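Local coordinates for protein antigen 43 (Escherichia coli, PDB 4KH3) that probably drives self-association of bacterial cells, acting as the surface-exposed passenger domain of an autotransporter linked to aggregation and biofilm formation, at residues 385-390 / 403-408; 409-414 / 430-435; 449-454 / 470-475. All blocks are in the same frame, centred on the assembly; numbering follows the deposited sequence.

Interaction 1 of 3, residues 385-390 / 403-408; sequences DTTVNG and TTTLNN
The side chains of Asn389 and Asn408 run alongside one another, their amide planes turned 56° apart. ND2 of Asn408 donates to OD1 of Asn389 at 2.7 Å, in the carbonyl plane of the acceptor and only slightly out of the donor's own amide plane. Two torsions put OD1 there: chi1 (-172°) sets CG trans to the backbone N, and the amide rotation (chi2 32°) turns OD1 toward the second strand, where it also meets CB of Asn407 at 3.5 Å. Asn389 ND2 bonds Glu370 OE1, while Asn407 OD1 accepts from the backbone N of Arg427, so the amides tie successive coils together. The third flat group is the carboxylate of Asp385, whose OD1 receives Thr403 N at 2.8 Å in a nearly straight bond. Between these ends the parallel strands 387-389 and 403-407 are joined by regular backbone bonds: Thr405 N to Thr386 O, Val388 N to Thr405 O and Asn407 N to Val388 O; the bond from Gly390 N to Asn407 O is weak. On the face with the asparagines, Thr387 and Thr405 lie next to each other in register, OG1 of Thr387 being 4.0 Å from CB of Thr405. Water 3 bridges their OG1 atoms, 2.7 Å from that of Thr405. On the other face CG2 of Val388 packs against CD2 of Leu406 at 3.8 Å. In-register pairing of like residues, with asparagine and threonine ladders on one face and aliphatic ones on the other, is characteristic of the parallel beta-helix of autotransporter stalks.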
loop_
_atom_site.group_PDB
_atom_site.type_symbol
_atom_site.label_atom_id
_atom_site.label_comp_id
_atom_site.label_asym_id
_atom_site.label_seq_id
_atom_site.Cartn_x
_atom_site.Cartn_y
_atom_site.Cartn_z
ATOM N N ASP A 385 -18.294 -1.228 31.262
ATOM C CA ASP A 385 -18.423 -2.623 30.847
ATOM C C ASP A 385 -17.524 -2.993 29.669
ATOM O O ASP A 385 -17.873 -3.858 28.854
ATOM C CB ASP A 385 -19.885 -2.971 30.543
ATOM C CG ASP A 385 -20.739 -3.042 31.796
ATOM O OD1 ASP A 385 -20.219 -3.464 32.847
ATOM O OD2 ASP A 385 -21.929 -2.675 31.738
ATOM N N THR A 386 -16.364 -2.344 29.581
ATOM C CA THR A 386 -15.379 -2.713 28.575
ATOM C C THR A 386 -14.833 -4.121 28.815
ATOM O O THR A 386 -14.489 -4.484 29.947
ATOM C CB THR A 386 -14.187 -1.774 28.594
ATOM O OG1 THR A 386 -14.637 -0.416 28.678
ATOM C CG2 THR A 386 -13.348 -1.978 27.344
ATOM N N THR A 387 -14.775 -4.914 27.751
ATOM C CA THR A 387 -14.002 -6.145 27.762
ATOM C C THR A 387 -12.809 -5.958 26.830
ATOM O O THR A 387 -12.978 -5.701 25.630
ATOM C CB THR A 387 -14.819 -7.357 27.281
ATOM O OG1 THR A 387 -15.910 -7.588 28.174
ATOM C CG2 THR A 387 -13.946 -8.590 27.262
ATOM N N VAL A 388 -11.605 -6.052 27.389
ATOM C CA VAL A 388 -10.391 -6.065 26.586
ATOM C C VAL A 388 -9.897 -7.497 26.528
ATOM O O VAL A 388 -9.559 -8.084 27.555
ATOM C CB VAL A 388 -9.292 -5.188 27.198
ATOM C CG1 VAL A 388 -8.114 -5.086 26.252
ATOM C CG2 VAL A 388 -9.830 -3.822 27.501
ATOM N N ASN A 389 -9.874 -8.067 25.330
ATOM C CA ASN A 389 -9.495 -9.464 25.160
ATOM C C ASN A 389 -8.315 -9.575 24.207
ATOM O O ASN A 389 -8.476 -9.932 23.043
ATOM C CB ASN A 389 -10.685 -10.273 24.648
ATOM C CG ASN A 389 -10.420 -11.773 24.631
ATOM O OD1 ASN A 389 -9.687 -12.301 25.462
ATOM N ND2 ASN A 389 -11.030 -12.464 23.679
ATOM N N GLY A 390 -7.129 -9.249 24.705
ATOM C CA GLY A 390 -5.944 -9.232 23.873
ATOM C C GLY A 390 -5.652 -7.873 23.269
ATOM O O GLY A 390 -4.559 -7.637 22.754
ATOM N N THR A 403 -18.247 -3.493 34.765
ATOM C CA THR A 403 -17.234 -4.529 34.877
ATOM C C THR A 403 -16.216 -4.388 33.750
ATOM O O THR A 403 -16.508 -4.692 32.594
ATOM C CB THR A 403 -17.863 -5.934 34.842
ATOM O OG1 THR A 403 -18.817 -6.066 35.903
ATOM C CG2 THR A 403 -16.796 -6.986 35.006
ATOM N N THR A 404 -15.031 -3.898 34.098
ATOM C CA THR A 404 -13.920 -3.783 33.164
ATOM C C THR A 404 -13.096 -5.079 33.174
ATOM O O THR A 404 -12.470 -5.426 34.172
ATOM C CB THR A 404 -13.021 -2.597 33.529
ATOM O OG1 THR A 404 -13.785 -1.385 33.469
ATOM C CG2 THR A 404 -11.847 -2.497 32.573
ATOM N N THR A 405 -13.106 -5.786 32.051
ATOM C CA THR A 405 -12.497 -7.101 31.960
ATOM C C THR A 405 -11.202 -7.093 31.147
ATOM O O THR A 405 -11.158 -6.569 30.030
ATOM C CB THR A 405 -13.479 -8.089 31.345
ATOM O OG1 THR A 405 -14.679 -8.107 32.131
ATOM C CG2 THR A 405 -12.873 -9.482 31.286
ATOM N N LEU A 406 -10.148 -7.663 31.725
ATOM C CA LEU A 406 -8.852 -7.757 31.060
ATOM C C LEU A 406 -8.450 -9.219 30.913
ATOM O O LEU A 406 -8.122 -9.869 31.897
ATOM C CB LEU A 406 -7.790 -7.010 31.860
ATOM C CG LEU A 406 -8.070 -5.541 32.189
ATOM C CD1 LEU A 406 -6.911 -4.960 32.980
ATOM C CD2 LEU A 406 -8.351 -4.698 30.933
ATOM N N ASN A 407 -8.493 -9.734 29.687
ATOM C CA ASN A 407 -8.166 -11.131 29.415
ATOM C C ASN A 407 -7.105 -11.289 28.323
ATOM O O ASN A 407 -6.894 -10.386 27.511
ATOM C CB ASN A 407 -9.408 -11.907 28.969
ATOM C CG ASN A 407 -10.402 -12.145 30.089
ATOM O OD1 ASN A 407 -10.048 -12.161 31.265
ATOM N ND2 ASN A 407 -11.661 -12.359 29.718
ATOM N N ASN A 408 -6.437 -12.442 28.339
ATOM C CA ASN A 408 -5.677 -12.957 27.201
ATOM C C ASN A 408 -4.747 -11.988 26.487
ATOM O O ASN A 408 -4.839 -11.831 25.272
ATOM C CB ASN A 408 -6.647 -13.527 26.173
ATOM C CG ASN A 408 -7.470 -14.663 26.726
ATOM O OD1 ASN A 408 -6.948 -15.541 27.407
ATOM N ND2 ASN A 408 -8.763 -14.652 26.441
HETATM O O HOH W 1 -21.433 -4.437 34.838
HETATM O O HOH W 2 -15.188 -0.430 31.330
HETATM O O HOH W 3 -16.568 -6.487 30.968
#

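Interaction 2 of 3, residues 409-414 / 430-435; sequences GAILTL and DALLQG
Ile411 and Leu432, Leu412 and Leu433, and Thr413 and Gln434 pair in parallel register, and the axes of strands 410-414 and 431-434 approach to 4.7 Å. The backbone bonds run to residues flanking each register partner. Leu412 sits at the centre of the ladder: its N donates to Leu432 O at 2.7 Å, and its O accepts from Gln434 N. Leu414 N to Gln434 O, at 2.8 Å, is almost straight (176°). Toward the other end Leu432 N reaches Ala410 O, and Gly409 N meets Asp430 O at 2.9 Å from above the carbonyl plane.

One polar side-chain bond is added on the face of Ile411 and Thr413. NE2 of Gln434 donates to OG1 of Thr413 at 2.9 Å, with the hydroxyl tilted 20° from the amide plane. CG of Gln434 occupies the cramped site flanked by its own N and C (chi1 63°), and the straight chain beyond carries NE2 toward strand 410-414, within 3.7 Å of CG2 of Ile411 as well. This amide therefore spans two residues of the neighbouring strand.

Apolar packing dominates the face of Leu412 and Leu433. CD1 of Leu433 touches both leucines of the other strand, CG of Leu412 at 3.7 Å and CD1 of Leu414 at 3.6 Å. Phe393 on the preceding strand and Leu406 from another side of the coil cover Leu412 further.

The chemistry thus divides by face: the buried leucines meet by methyl contacts, whereas the partly exposed face is mixed, setting the one Thr413-Gln434 bond beside the aliphatic side chains of Ile411 and Leu432, whose CG1 and CB meet, consistent with a solenoid wall whose apolar side faces the interior.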
loop_
_atom_site.group_PDB
_atom_site.type_symbol
_atom_site.label_atom_id
_atom_site.label_comp_id
_atom_site.label_asym_id
_atom_site.label_seq_id
_atom_site.Cartn_x
_atom_site.Cartn_y
_atom_site.Cartn_z
ATOM N N GLY A 409 -3.849 -11.351 27.229
ATOM C CA GLY A 409 -2.871 -10.474 26.619
ATOM C C GLY A 409 -3.294 -9.020 26.639
ATOM O O GLY A 409 -2.617 -8.157 26.078
ATOM N N ALA A 410 -4.422 -8.752 27.288
ATOM C CA ALA A 410 -4.925 -7.395 27.404
ATOM C C ALA A 410 -3.885 -6.467 28.022
ATOM O O ALA A 410 -3.139 -6.852 28.922
ATOM C CB ALA A 410 -6.201 -7.382 28.220
ATOM N N ILE A 411 -3.825 -5.247 27.513
ATOM C CA ILE A 411 -2.993 -4.219 28.115
ATOM C C ILE A 411 -3.872 -3.012 28.417
ATOM O O ILE A 411 -4.683 -2.598 27.592
ATOM C CB ILE A 411 -1.838 -3.798 27.197
ATOM C CG1 ILE A 411 -0.875 -4.965 26.975
ATOM C CG2 ILE A 411 -1.092 -2.608 27.783
ATOM C CD1 ILE A 411 0.324 -4.599 26.108
ATOM N N LEU A 412 -3.723 -2.480 29.621
ATOM C CA LEU A 412 -4.419 -1.282 30.041
ATOM C C LEU A 412 -3.352 -0.303 30.469
ATOM O O LEU A 412 -2.706 -0.490 31.496
ATOM C CB LEU A 412 -5.363 -1.590 31.198
ATOM C CG LEU A 412 -5.915 -0.394 31.972
ATOM C CD1 LEU A 412 -6.592 0.591 31.039
ATOM C CD2 LEU A 412 -6.884 -0.886 33.025
ATOM N N THR A 413 -3.149 0.721 29.646
ATOM C CA THR A 413 -2.099 1.706 29.858
ATOM C C THR A 413 -2.720 3.009 30.361
ATOM O O THR A 413 -3.624 3.553 29.733
ATOM C CB THR A 413 -1.319 1.972 28.545
ATOM O OG1 THR A 413 -0.684 0.767 28.112
ATOM C CG2 THR A 413 -0.254 3.039 28.739
ATOM N N LEU A 414 -2.236 3.499 31.497
ATOM C CA LEU A 414 -2.723 4.745 32.076
ATOM C C LEU A 414 -1.665 5.833 31.957
ATOM O O LEU A 414 -0.489 5.602 32.264
ATOM C CB LEU A 414 -3.065 4.539 33.549
ATOM C CG LEU A 414 -4.005 3.374 33.827
ATOM C CD1 LEU A 414 -4.268 3.249 35.320
ATOM C CD2 LEU A 414 -5.294 3.556 33.062
ATOM N N ASP A 430 -3.291 -13.626 30.585
ATOM C CA ASP A 430 -2.482 -12.620 31.250
ATOM C C ASP A 430 -3.078 -11.242 31.033
ATOM O O ASP A 430 -3.872 -11.042 30.116
ATOM C CB ASP A 430 -1.064 -12.622 30.673
ATOM C CG ASP A 430 -0.263 -13.852 31.065
ATOM O OD1 ASP A 430 -0.733 -14.663 31.896
ATOM O OD2 ASP A 430 0.864 -13.989 30.551
ATOM N N ALA A 431 -2.674 -10.288 31.863
ATOM C CA ALA A 431 -3.084 -8.907 31.682
ATOM C C ALA A 431 -1.997 -7.970 32.193
ATOM O O ALA A 431 -1.243 -8.325 33.094
ATOM C CB ALA A 431 -4.409 -8.644 32.392
ATOM N N LEU A 432 -1.905 -6.783 31.604
ATOM C CA LEU A 432 -0.941 -5.785 32.053
ATOM C C LEU A 432 -1.656 -4.475 32.329
ATOM O O LEU A 432 -2.345 -3.945 31.465
ATOM C CB LEU A 432 0.158 -5.559 31.005
ATOM C CG LEU A 432 1.208 -4.498 31.356
ATOM C CD1 LEU A 432 1.935 -4.887 32.623
ATOM C CD2 LEU A 432 2.221 -4.266 30.219
ATOM N N LEU A 433 -1.504 -3.969 33.547
ATOM C CA LEU A 433 -1.956 -2.632 33.888
ATOM C C LEU A 433 -0.700 -1.855 34.172
ATOM O O LEU A 433 0.095 -2.255 35.018
ATOM C CB LEU A 433 -2.847 -2.657 35.122
ATOM C CG LEU A 433 -3.062 -1.343 35.872
ATOM C CD1 LEU A 433 -3.800 -0.345 35.021
ATOM C CD2 LEU A 433 -3.832 -1.604 37.151
ATOM N N GLN A 434 -0.494 -0.761 33.452
ATOM C CA GLN A 434 0.773 -0.055 33.560
ATOM C C GLN A 434 0.625 1.456 33.488
ATOM O O GLN A 434 -0.263 1.976 32.808
ATOM C CB GLN A 434 1.728 -0.517 32.466
ATOM C CG GLN A 434 1.232 -0.215 31.067
ATOM C CD GLN A 434 2.257 -0.523 30.002
ATOM O OE1 GLN A 434 3.443 -0.687 30.293
ATOM N NE2 GLN A 434 1.804 -0.608 28.756
ATOM N N GLY A 435 1.512 2.145 34.196
ATOM C CA GLY A 435 1.603 3.589 34.131
ATOM C C GLY A 435 0.561 4.308 34.963
ATOM O O GLY A 435 -0.371 3.699 35.507
#

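Interaction 3 of 3, residues 449-454 / 470-475; sequences SGTLTV and TLTLND
Leu471 packs tightly beside Leu452 on the buried face, the two side chains extending in a common direction. CD1 of Leu471 touches CG of Leu452 at 3.7 Å and the carbonyl O of Leu452 at 3.4 Å. One step along, CD2 of Leu473 lies 3.7 Å from CB of Val454. The two leucines reach their neighbours by different routes: Leu471 has CG opposite its backbone N (chi1 173°), whereas Leu473 has CG beside the N and opposite the carbonyl carbon (chi1 -53°). Val444 and Val464, from another wall of the coils, close over Leu452 and Leu471 respectively, so this face belongs to the interior.

Four consecutive bridges, Thr451-Thr470 through Val454-Leu473, join strands 451-454 and 470-474 in parallel, with a 12° angle between the segments. This in-register pairing of like or near-like residues on successive coils is the stacking of a right-handed parallel beta-helix of the pectate lyase-like type. Backbone bonds alternate from one strand to the other: Leu452 N to Thr470 O, Thr472 N to Leu452 O, Val454 N to Thr472 O at 2.7 Å, and Asn474 N to Val454 O.

The partly exposed threonine face is filled less evenly. Thr451 and Thr470 do meet closely, OG1 of Thr451 lying 3.4 Å from CB of Thr470 and their CG2 methyls 3.7 Å apart. Thr453 and Thr472 are looser: OG1 of Thr453 stays 4.4 Å from CB of Thr472. At the C-terminal end Asn474 turns its OD1 to Thr493 on the next strand, and at the opposite end Gly450 O accepts both Thr470 N and Lys446 NZ.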
loop_
_atom_site.group_PDB
_atom_site.type_symbol
_atom_site.label_atom_id
_atom_site.label_comp_id
_atom_site.label_asym_id
_atom_site.label_seq_id
_atom_site.Cartn_x
_atom_site.Cartn_y
_atom_site.Cartn_z
ATOM N N SER A 449 -5.563 -18.988 35.530
ATOM C CA SER A 449 -4.181 -19.356 35.836
ATOM C C SER A 449 -3.138 -18.349 35.331
ATOM O O SER A 449 -1.935 -18.527 35.538
ATOM C CB SER A 449 -3.880 -20.747 35.278
ATOM O OG SER A 449 -4.083 -20.789 33.873
ATOM N N GLY A 450 -3.596 -17.290 34.679
ATOM C CA GLY A 450 -2.689 -16.312 34.113
ATOM C C GLY A 450 -2.074 -15.383 35.141
ATOM O O GLY A 450 -2.273 -15.533 36.342
ATOM N N THR A 451 -1.322 -14.406 34.658
ATOM C CA THR A 451 -0.663 -13.458 35.530
ATOM C C THR A 451 -1.149 -12.043 35.259
ATOM O O THR A 451 -1.131 -11.582 34.120
ATOM C CB THR A 451 0.853 -13.504 35.329
ATOM O OG1 THR A 451 1.327 -14.815 35.647
ATOM C CG2 THR A 451 1.547 -12.475 36.206
ATOM N N LEU A 452 -1.596 -11.366 36.312
ATOM C CA LEU A 452 -1.875 -9.948 36.234
ATOM C C LEU A 452 -0.643 -9.214 36.701
ATOM O O LEU A 452 -0.253 -9.326 37.853
ATOM C CB LEU A 452 -3.066 -9.573 37.115
ATOM C CG LEU A 452 -3.328 -8.075 37.309
ATOM C CD1 LEU A 452 -3.446 -7.358 35.979
ATOM C CD2 LEU A 452 -4.590 -7.866 38.129
ATOM N N THR A 453 -0.016 -8.482 35.793
ATOM C CA THR A 453 1.116 -7.644 36.142
ATOM C C THR A 453 0.646 -6.211 36.302
ATOM O O THR A 453 -0.017 -5.667 35.425
ATOM C CB THR A 453 2.199 -7.641 35.038
ATOM O OG1 THR A 453 2.665 -8.974 34.796
ATOM C CG2 THR A 453 3.379 -6.734 35.440
ATOM N N VAL A 454 0.991 -5.602 37.427
ATOM C CA VAL A 454 0.797 -4.177 37.605
ATOM C C VAL A 454 2.179 -3.535 37.583
ATOM O O VAL A 454 3.026 -3.859 38.411
ATOM C CB VAL A 454 0.101 -3.876 38.937
ATOM C CG1 VAL A 454 -0.045 -2.380 39.137
ATOM C CG2 VAL A 454 -1.250 -4.564 38.987
ATOM N N THR A 470 -1.401 -15.674 39.330
ATOM C CA THR A 470 -0.350 -14.796 39.836
ATOM C C THR A 470 -0.672 -13.305 39.725
ATOM O O THR A 470 -1.130 -12.830 38.690
ATOM C CB THR A 470 0.960 -15.041 39.066
ATOM O OG1 THR A 470 1.368 -16.402 39.244
ATOM C CG2 THR A 470 2.071 -14.098 39.541
ATOM N N LEU A 471 -0.412 -12.569 40.797
ATOM C CA LEU A 471 -0.482 -11.121 40.757
ATOM C C LEU A 471 0.914 -10.596 40.985
ATOM O O LEU A 471 1.529 -10.882 42.014
ATOM C CB LEU A 471 -1.417 -10.595 41.846
ATOM C CG LEU A 471 -1.440 -9.074 41.997
ATOM C CD1 LEU A 471 -1.873 -8.417 40.696
ATOM C CD2 LEU A 471 -2.353 -8.653 43.137
ATOM N N THR A 472 1.430 -9.844 40.024
ATOM C CA THR A 472 2.773 -9.293 40.152
ATOM C C THR A 472 2.697 -7.784 40.235
ATOM O O THR A 472 2.090 -7.133 39.386
ATOM C CB THR A 472 3.675 -9.716 38.981
ATOM O OG1 THR A 472 3.915 -11.128 39.052
ATOM C CG2 THR A 472 5.003 -8.981 39.030
ATOM N N LEU A 473 3.294 -7.226 41.277
ATOM C CA LEU A 473 3.255 -5.791 41.472
ATOM C C LEU A 473 4.661 -5.249 41.309
ATOM O O LEU A 473 5.472 -5.303 42.231
ATOM C CB LEU A 473 2.714 -5.455 42.857
ATOM C CG LEU A 473 1.368 -6.080 43.207
ATOM C CD1 LEU A 473 0.963 -5.694 44.619
ATOM C CD2 LEU A 473 0.310 -5.642 42.223
ATOM N N ASN A 474 4.948 -4.735 40.120
ATOM C CA ASN A 474 6.280 -4.247 39.809
ATOM C C ASN A 474 6.319 -2.722 39.818
ATOM O O ASN A 474 5.409 -2.073 39.291
ATOM C CB ASN A 474 6.737 -4.812 38.461
ATOM C CG ASN A 474 8.098 -4.305 38.050
ATOM O OD1 ASN A 474 9.108 -4.613 38.684
ATOM N ND2 ASN A 474 8.137 -3.527 36.976
ATOM N N ASP A 475 7.359 -2.167 40.446
ATOM C CA ASP A 475 7.572 -0.716 40.530
ATOM C C ASP A 475 6.302 0.104 40.800
ATOM O O ASP A 475 6.125 1.182 40.236
ATOM C CB ASP A 475 8.248 -0.206 39.252
ATOM C CG ASP A 475 9.654 -0.749 39.075
ATOM O OD1 ASP A 475 10.278 -1.135 40.085
ATOM O OD2 ASP A 475 10.148 -0.779 37.924
#

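In the fold
The three contacts come in series along the chain, from interaction 1 through interaction 2 to interaction 3, near the C-terminal end of the elongated beta-helix. Interactions 2 and 3 occupy one wall, where strands 431-434 and 451-455 are neighbours, and their centres are 10 Å apart; Asp430 OD1 to Thr451 N and Leu433 N to Thr453 O probably link them. Interaction 1 belongs to another wall, its centre also 10 Å from that of interaction 2, and strand 403-407 leads directly into strand 410-414. Leu406 packs inward on Leu412 and Ala431, joining the walls through a shared core. Such repeated stacking builds the long, continuous passenger probably used for cell-cell association.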